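Local coordinates for protein bacillaene synthase decarboxylase PksI (Bacillus subtilis, PDB 4Q1K) that catalyses the decarboxylation of a 3-methylglutaconyl group tethered to the synthase PksL, giving a 3-methylcrotonyl group during bacillaene biosynthesis, at residues Q40-K45 / T75-Y80; Y153-G158 / M247-T252. The protein carries 1 engineered substitution. All blocks are in the same frame, centred on the assembly; numbering follows the deposited sequence.

Contact 1 of 2, residues Q40-K45 / T75-Y80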
ATOM      1  N   GLN B  40      13.144  -8.468  28.467  1.00 24.92           N
ATOM      2  CA  GLN B  40      13.460  -7.678  29.646  1.00 25.36           C
ATOM      3  C   GLN B  40      14.951  -7.778  30.000  1.00 27.95           C
ATOM      4  O   GLN B  40      15.329  -8.077  31.153  1.00 27.75           O
ATOM      5  CB  GLN B  40      12.545  -8.025  30.824  1.00 26.25           C
ATOM      6  CG  GLN B  40      12.541  -9.522  31.151  1.00 32.89           C
ATOM      7  CD  GLN B  40      11.716  -9.908  32.391  1.00 33.77           C
ATOM      8  OE1 GLN B  40      11.976 -10.957  33.001  1.00 41.23           O
ATOM      9  NE2 GLN B  40      10.760  -9.070  32.780  1.00 34.46           N
ATOM     10  N   ASP B  41      15.784  -7.499  28.995  1.00 28.88           N
ATOM     11  CA  ASP B  41      17.210  -7.168  29.203  1.00 29.96           C
ATOM     12  C   ASP B  41      17.340  -5.689  29.563  1.00 28.35           C
ATOM     13  O   ASP B  41      17.537  -4.849  28.692  1.00 30.06           O
ATOM     14  CB  ASP B  41      18.037  -7.548  27.992  1.00 31.46           C
ATOM     15  CG  ASP B  41      19.538  -7.538  28.313  1.00 33.42           C
ATOM     16  OD1 ASP B  41      19.934  -6.735  29.177  1.00 33.48           O
ATOM     17  OD2 ASP B  41      20.257  -8.289  27.652  1.00 35.11           O
ATOM     18  N   ARG B  42      17.138  -5.388  30.842  1.00 29.41           N
ATOM     19  CA  ARG B  42      17.133  -4.021  31.338  1.00 30.98           C
ATOM     20  C   ARG B  42      18.515  -3.360  31.235  1.00 32.57           C
ATOM     21  O   ARG B  42      18.574  -2.209  30.881  1.00 35.64           O
ATOM     22  CB  ARG B  42      16.584  -3.945  32.771  1.00 34.41           C
ATOM     23  CG  ARG B  42      15.211  -4.579  32.905  1.00 39.07           C
ATOM     24  CD  ARG B  42      14.557  -4.369  34.263  1.00 41.04           C
ATOM     25  NE  ARG B  42      13.385  -5.236  34.192  1.00 46.04           N
ATOM     26  CZ  ARG B  42      12.126  -4.850  34.197  1.00 44.81           C
ATOM     27  NH1 ARG B  42      11.812  -3.559  34.373  1.00 44.50           N
ATOM     28  NH2 ARG B  42      11.190  -5.801  34.067  1.00 48.22           N
ATOM     29  N   THR B  43      19.586  -4.135  31.452  1.00 34.34           N
ATOM     30  CA  THR B  43      20.962  -3.681  31.270  1.00 36.03           C
ATOM     31  C   THR B  43      21.155  -3.126  29.872  1.00 36.08           C
ATOM     32  O   THR B  43      21.720  -2.042  29.729  1.00 36.56           O
ATOM     33  CB  THR B  43      21.978  -4.810  31.404  1.00 36.43           C
ATOM     34  OG1 THR B  43      21.828  -5.339  32.690  1.00 46.15           O
ATOM     35  CG2 THR B  43      23.427  -4.271  31.290  1.00 41.20           C
ATOM     36  N   HIS B  44      20.675  -3.826  28.841  1.00 30.10           N
ATOM     37  CA  HIS B  44      20.868  -3.347  27.486  1.00 30.72           C
ATOM     38  C   HIS B  44      19.667  -2.658  26.829  1.00 28.10           C
ATOM     39  O   HIS B  44      19.642  -2.492  25.607  1.00 26.99           O
ATOM     40  CB  HIS B  44      21.289  -4.464  26.606  1.00 32.70           C
ATOM     41  CG  HIS B  44      22.579  -5.090  27.034  1.00 37.89           C
ATOM     42  ND1 HIS B  44      22.659  -5.973  28.096  1.00 37.37           N
ATOM     43  CD2 HIS B  44      23.844  -4.964  26.541  1.00 38.45           C
ATOM     44  CE1 HIS B  44      23.918  -6.364  28.246  1.00 40.44           C
ATOM     45  NE2 HIS B  44      24.656  -5.768  27.322  1.00 42.16           N
ATOM     46  N   LYS B  45      18.647  -2.305  27.609  1.00 27.42           N
ATOM     47  CA  LYS B  45      17.426  -1.692  27.030  1.00 28.89           C
ATOM     48  C   LYS B  45      16.887  -2.531  25.874  1.00 26.73           C
ATOM     49  O   LYS B  45      16.452  -2.008  24.820  1.00 26.91           O
ATOM     50  CB  LYS B  45      17.739  -0.267  26.584  1.00 30.74           C
ATOM     51  CG  LYS B  45      18.221   0.575  27.767  1.00 36.63           C
ATOM     52  CD  LYS B  45      19.328   1.495  27.306  1.00 47.49           C
ATOM     53  CE  LYS B  45      18.867   2.935  27.311  1.00 53.33           C
ATOM     54  NZ  LYS B  45      19.012   3.474  28.697  1.00 54.97           N
ATOM     55  N   THR B  75       6.638  -8.718  23.373  1.00 18.92           N
ATOM     56  CA  THR B  75       6.569  -7.328  23.911  1.00 21.99           C
ATOM     57  C   THR B  75       7.803  -7.034  24.703  1.00 21.53           C
ATOM     58  O   THR B  75       8.604  -7.983  24.979  1.00 20.84           O
ATOM     59  CB  THR B  75       5.304  -7.153  24.817  1.00 22.17           C
ATOM     60  OG1 THR B  75       5.041  -5.738  25.038  1.00 23.28           O
ATOM     61  CG2 THR B  75       5.423  -7.916  26.220  1.00 20.64           C
ATOM     62  N   GLY B  76       7.958  -5.782  25.144  1.00 20.47           N
ATOM     63  CA  GLY B  76       9.181  -5.355  25.867  1.00 20.91           C
ATOM     64  C   GLY B  76       8.883  -5.095  27.341  1.00 22.30           C
ATOM     65  O   GLY B  76       7.952  -5.683  27.911  1.00 24.53           O
ATOM     66  N   TYR B  77       9.656  -4.205  27.974  1.00 20.93           N
ATOM     67  CA  TYR B  77       9.388  -3.801  29.324  1.00 21.90           C
ATOM     68  C   TYR B  77       9.408  -2.271  29.346  1.00 22.08           C
ATOM     69  O   TYR B  77      10.168  -1.650  28.566  1.00 22.34           O
ATOM     70  CB  TYR B  77      10.441  -4.422  30.332  1.00 24.72           C
ATOM     71  CG  TYR B  77      11.782  -3.696  30.169  1.00 26.25           C
ATOM     72  CD1 TYR B  77      12.135  -2.628  31.038  1.00 27.05           C
ATOM     73  CD2 TYR B  77      12.642  -4.026  29.125  1.00 25.43           C
ATOM     74  CE1 TYR B  77      13.326  -1.912  30.869  1.00 27.79           C
ATOM     75  CE2 TYR B  77      13.823  -3.290  28.923  1.00 27.54           C
ATOM     76  CZ  TYR B  77      14.133  -2.246  29.794  1.00 28.11           C
ATOM     77  OH  TYR B  77      15.303  -1.530  29.591  1.00 28.35           O
ATOM     78  N   ASP B  78       8.604  -1.710  30.262  1.00 24.23           N
ATOM     79  CA  ASP B  78       8.593  -0.237  30.508  1.00 27.02           C
ATOM     80  C   ASP B  78       8.545   0.498  29.179  1.00 22.61           C
ATOM     81  O   ASP B  78       7.634   0.267  28.376  1.00 25.50           O
ATOM     82  CB  ASP B  78       9.832   0.183  31.338  1.00 26.90           C
ATOM     83  CG  ASP B  78       9.742  -0.321  32.800  1.00 37.22           C
ATOM     84  OD1 ASP B  78       8.655  -0.821  33.207  1.00 34.75           O
ATOM     85  OD2 ASP B  78      10.765  -0.236  33.502  1.00 39.83           O
ATOM     86  N   ASN B  79       9.524   1.358  28.920  1.00 23.90           N
ATOM     87  CA  ASN B  79       9.561   2.139  27.693  1.00 23.30           C
ATOM     88  C   ASN B  79      10.322   1.576  26.462  1.00 22.40           C
ATOM     89  O   ASN B  79      10.564   2.301  25.498  1.00 22.50           O
ATOM     90  CB  ASN B  79      10.026   3.596  28.040  1.00 28.01           C
ATOM     91  CG  ASN B  79      11.415   3.615  28.655  1.00 33.60           C
ATOM     92  OD1 ASN B  79      11.857   2.602  29.277  1.00 32.70           O
ATOM     93  ND2 ASN B  79      12.146   4.724  28.477  1.00 33.78           N
ATOM     94  N   TYR B  80      10.734   0.297  26.446  1.00 21.86           N
ATOM     95  CA  TYR B  80      11.544  -0.263  25.358  1.00 21.87           C
ATOM     96  C   TYR B  80      10.844  -1.514  24.809  1.00 20.49           C
ATOM     97  O   TYR B  80      10.569  -2.458  25.554  1.00 21.94           O
ATOM     98  CB  TYR B  80      12.919  -0.735  25.933  1.00 21.68           C
ATOM     99  CG  TYR B  80      13.842   0.518  26.000  1.00 27.06           C
ATOM    100  CD1 TYR B  80      14.446   0.981  24.836  1.00 32.27           C
ATOM    101  CD2 TYR B  80      13.923   1.296  27.146  1.00 30.70           C
ATOM    102  CE1 TYR B  80      15.213   2.148  24.830  1.00 38.97           C
ATOM    103  CE2 TYR B  80      14.710   2.471  27.172  1.00 34.63           C
ATOM    104  CZ  TYR B  80      15.340   2.872  26.006  1.00 38.47           C
ATOM    105  OH  TYR B  80      16.114   4.025  25.903  1.00 39.44           O
TER
HETATM  106  O   HOH W   1       9.149  -2.703  34.841  1.00 53.18           O
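Tyr77 and Tyr80 project from one turn against Arg42 and Lys45 on another, joining two loops of the crotonase fold that follow the neighbouring parallel strands 34-39 and 71-75. Each loop is a tight reversal: a type I beta turn runs from Arg42 to Lys45 and a type II' turn from Tyr77 to Tyr80, the latter closed by Tyr80 N to Tyr77 O at 2.9 Å.

Arg42 CB lies near the hydroxyl of Tyr77. CG then passes over one face of the phenol, offset toward the rim, in a CH-pi contact 4.0 Å from the ring centroid. The chain runs extended from CG to NE, which carries the guanidinium back along the ring, its plane tilted 49° to the phenol. One face of the guanidinium lies against Tyr77 near CG, with CZ closest to CD1 and NH2 near the tyrosine CB. At the tip, NH1 makes a long salt bridge of 3.6 Å to OD2 of Asp78, and a water bridges the same NH1 to the other carboxylate oxygen, OD1. Arginine suits this place because its methylenes can pack on an aromatic face while its charge reaches an exposed carboxylate.

Lys45 packs mainly by its carbons: CB sits over the centre of the Tyr80 ring, and CG, on a bent chain, stands near CE2. A tyrosine offers a broad apolar face for such aliphatic carbons. The far side of the first turn is fixed by Asp41: OD1 accepts from the backbone N of His44, an Asx motif, and from ND1 of the same residue, a His-carboxylate bond, while OD2 bonds Ser49. Lys45 meets both phenols at their hydroxyls: Tyr77 OH is 3.3 Å from Lys45 CA, and Lys45 CE is 3.3 Å from Tyr80 OH.

Contact 2 of 2, residues Y153-G158 / M247-T252. Engineered in segment 247-252: Ala251 (natural residue Lys).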
ATOM      1  N   TYR B 153      24.377   5.252  10.537  1.00 25.27           N
ATOM      2  CA  TYR B 153      25.733   4.803  10.861  1.00 24.00           C
ATOM      3  C   TYR B 153      26.555   4.565   9.578  1.00 25.86           C
ATOM      4  O   TYR B 153      27.700   4.053   9.647  1.00 27.10           O
ATOM      5  CB  TYR B 153      25.697   3.496  11.666  1.00 24.47           C
ATOM      6  CG  TYR B 153      24.967   3.574  12.979  1.00 23.48           C
ATOM      7  CD1 TYR B 153      25.440   4.397  13.989  1.00 26.06           C
ATOM      8  CD2 TYR B 153      23.796   2.837  13.206  1.00 21.97           C
ATOM      9  CE1 TYR B 153      24.787   4.498  15.222  1.00 27.16           C
ATOM     10  CE2 TYR B 153      23.157   2.895  14.456  1.00 24.32           C
ATOM     11  CZ  TYR B 153      23.657   3.719  15.440  1.00 24.88           C
ATOM     12  OH  TYR B 153      23.101   3.921  16.637  1.00 25.04           O
ATOM     13  N   GLY B 154      25.989   4.849   8.407  1.00 24.87           N
ATOM     14  CA  GLY B 154      26.768   4.788   7.181  1.00 24.70           C
ATOM     15  C   GLY B 154      26.586   3.561   6.394  1.00 27.04           C
ATOM     16  O   GLY B 154      27.120   3.461   5.295  1.00 25.26           O
ATOM     17  N   PHE B 155      25.805   2.599   6.922  1.00 27.30           N
ATOM     18  CA  PHE B 155      25.709   1.303   6.213  1.00 25.59           C
ATOM     19  C   PHE B 155      24.261   1.062   5.823  1.00 23.25           C
ATOM     20  O   PHE B 155      23.322   1.660   6.396  1.00 20.73           O
ATOM     21  CB  PHE B 155      26.272   0.104   7.047  1.00 26.55           C
ATOM     22  CG  PHE B 155      25.575  -0.140   8.400  1.00 26.00           C
ATOM     23  CD1 PHE B 155      24.427  -0.926   8.496  1.00 27.76           C
ATOM     24  CD2 PHE B 155      26.120   0.385   9.588  1.00 28.62           C
ATOM     25  CE1 PHE B 155      23.797  -1.100   9.746  1.00 25.70           C
ATOM     26  CE2 PHE B 155      25.521   0.153  10.855  1.00 28.58           C
ATOM     27  CZ  PHE B 155      24.326  -0.558  10.907  1.00 26.77           C
ATOM     28  N   THR B 156      24.066   0.199   4.848  1.00 22.29           N
ATOM     29  CA  THR B 156      22.700  -0.096   4.361  1.00 23.11           C
ATOM     30  C   THR B 156      21.883  -0.995   5.317  1.00 23.22           C
ATOM     31  O   THR B 156      22.457  -1.695   6.129  1.00 21.99           O
ATOM     32  CB  THR B 156      22.814  -0.744   2.992  1.00 24.86           C
ATOM     33  OG1 THR B 156      23.749  -1.852   3.053  1.00 25.47           O
ATOM     34  CG2 THR B 156      23.292   0.347   1.944  1.00 25.05           C
ATOM     35  N   PRO B 157      20.541  -0.926   5.248  1.00 23.00           N
ATOM     36  CA  PRO B 157      19.735  -1.669   6.223  1.00 23.01           C
ATOM     37  C   PRO B 157      19.952  -3.190   6.030  1.00 24.02           C
ATOM     38  O   PRO B 157      19.923  -3.692   4.887  1.00 26.02           O
ATOM     39  CB  PRO B 157      18.303  -1.245   5.869  1.00 22.18           C
ATOM     40  CG  PRO B 157      18.440   0.140   5.245  1.00 22.52           C
ATOM     41  CD  PRO B 157      19.740   0.011   4.451  1.00 21.20           C
ATOM     42  N   GLY B 158      20.099  -3.932   7.133  1.00 23.43           N
ATOM     43  CA  GLY B 158      20.095  -5.419   7.036  1.00 24.23           C
ATOM     44  C   GLY B 158      18.855  -5.983   7.726  1.00 24.80           C
ATOM     45  O   GLY B 158      17.808  -5.310   7.767  1.00 23.42           O
ATOM     46  N   MET B 247      25.121  -8.477   0.400  1.00 25.91           N
ATOM     47  CA  MET B 247      25.937  -7.865  -0.640  1.00 30.09           C
ATOM     48  C   MET B 247      26.142  -6.374  -0.377  1.00 29.83           C
ATOM     49  O   MET B 247      27.254  -5.863  -0.504  1.00 28.22           O
ATOM     50  CB  MET B 247      25.300  -8.075  -2.015  1.00 31.62           C
ATOM     51  CG  MET B 247      25.546  -9.451  -2.610  1.00 42.94           C
ATOM     52  SD  MET B 247      25.013  -9.573  -4.327  1.00 61.25           S
ATOM     53  CE  MET B 247      23.440  -8.719  -4.255  1.00 55.75           C
ATOM     54  N   MET B 248      25.067  -5.679  -0.011  1.00 26.75           N
ATOM     55  CA  MET B 248      25.151  -4.240   0.265  1.00 23.95           C
ATOM     56  C   MET B 248      26.018  -3.974   1.501  1.00 26.44           C
ATOM     57  O   MET B 248      26.754  -2.967   1.546  1.00 26.54           O
ATOM     58  CB  MET B 248      23.729  -3.608   0.376  1.00 24.21           C
ATOM     59  CG  MET B 248      22.985  -3.617  -0.957  1.00 26.27           C
ATOM     60  SD  MET B 248      21.500  -2.549  -0.813  1.00 30.84           S
ATOM     61  CE  MET B 248      20.505  -3.606   0.264  1.00 30.21           C
ATOM     62  N   HIS B 249      25.978  -4.876   2.472  1.00 26.09           N
ATOM     63  CA  HIS B 249      26.785  -4.726   3.681  1.00 27.14           C
ATOM     64  C   HIS B 249      28.251  -4.877   3.240  1.00 28.04           C
ATOM     65  O   HIS B 249      29.149  -4.186   3.759  1.00 27.53           O
ATOM     66  CB  HIS B 249      26.458  -5.813   4.692  1.00 28.59           C
ATOM     67  CG  HIS B 249      25.342  -5.453   5.648  1.00 30.32           C
ATOM     68  ND1 HIS B 249      24.605  -4.290   5.544  1.00 30.78           N
ATOM     69  CD2 HIS B 249      24.904  -6.070   6.757  1.00 27.24           C
ATOM     70  CE1 HIS B 249      23.706  -4.239   6.518  1.00 26.25           C
ATOM     71  NE2 HIS B 249      23.881  -5.296   7.283  1.00 31.21           N
ATOM     72  N   GLU B 250      28.472  -5.818   2.324  1.00 29.74           N
ATOM     73  CA  GLU B 250      29.894  -5.985   1.782  1.00 30.09           C
ATOM     74  C   GLU B 250      30.406  -4.695   1.192  1.00 32.36           C
ATOM     75  O   GLU B 250      31.569  -4.275   1.382  1.00 32.48           O
ATOM     76  CB  GLU B 250      29.882  -7.112   0.719  1.00 34.84           C
ATOM     77  CG  GLU B 250      31.058  -7.105  -0.221  1.00 55.13           C
ATOM     78  CD  GLU B 250      32.060  -8.108   0.256  1.00 63.67           C
ATOM     79  OE1 GLU B 250      32.209  -9.153  -0.418  1.00 70.69           O
ATOM     80  OE2 GLU B 250      32.640  -7.877   1.342  1.00 72.95           O
ATOM     81  N   ALA B 251      29.537  -3.980   0.520  1.00 28.40           N
ATOM     82  CA  ALA B 251      29.959  -2.782  -0.131  1.00 31.33           C
ATOM     83  C   ALA B 251      29.958  -1.518   0.782  1.00 33.08           C
ATOM     84  O   ALA B 251      30.519  -0.504   0.409  1.00 33.20           O
ATOM     85  CB  ALA B 251      29.053  -2.566  -1.321  1.00 33.59           C
ATOM     86  N   THR B 252      29.263  -1.541   1.934  1.00 29.29           N
ATOM     87  CA  THR B 252      29.114  -0.319   2.746  1.00 26.93           C
ATOM     88  C   THR B 252      29.613  -0.430   4.210  1.00 30.15           C
ATOM     89  O   THR B 252      29.897   0.611   4.838  1.00 33.51           O
ATOM     90  CB  THR B 252      27.603   0.237   2.706  1.00 27.46           C
ATOM     91  OG1 THR B 252      26.706  -0.700   3.328  1.00 28.42           O
ATOM     92  CG2 THR B 252      27.166   0.395   1.269  1.00 26.39           C
TER
HETATM   93  O   HOH W   2      29.857   3.284   4.289  1.00 34.16           O
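An irregular loop segment, 153-158, runs past the last turns of the long helix 220-252, drawing nearest at Phe155 and Thr252, whose CA atoms are 5.1 Å apart. Thr252 OG1 does the polar work: it donates to Met248 O one turn back at 2.9 Å, from above the carbonyl plane, and accepts the backbone N-H of Thr156 at 3.2 Å in a nearly straight bond of 164°. A chi1 of 65° sets that hydroxyl between backbone N and carbonyl carbon, leaving CG2 to pack on the methyl of Thr156. Threonine suits the site by offering a hydroxyl and a methyl at once. Thr156 OG1 in turn lies against Met248 CB. In this crotonase-family enzyme the helix also carries the active-site His249, whose imidazole is packed beside the loop in an offset edge-to-face pair, the edge of Phe155 toward the face of His249, planes at 89° and centroids 5.8 Å apart. The rings of Phe253 and Phe100 also meet the imidazole. Gly158, lacking a side chain, lets the backbone run close beside the imidazole, and Gly154 adopts a backbone conformation suited to glycine. The hydroxyl of Ser222 of a second subunit hydrogen-bonds to Gly154 O, and a water donates to Gly154 O at 2.9 Å and to Thr252 O at 2.7 Å.

Contact 1 comes first along the chain and is complete before contact 2 begins; their centres lie 27 Å apart and their nearest atoms about 12 Å, without touching. All four segments belong to the one enoyl-CoA hydratase/isomerase family region, but to different parts of it. Residues 40-45 and 75-80 leave adjacent parallel strands of the six-stranded sheet, within the single subunit, whereas 153-158 follows strand 145-147 of the smaller sheet and meets helix 220-252 where another subunit of the homotrimer packs. Contact 1 thus joins the loops at the ends of two adjacent strands of the larger sheet, away from the annotated active site; contact 2 combines the active-site histidine with the trimer interface.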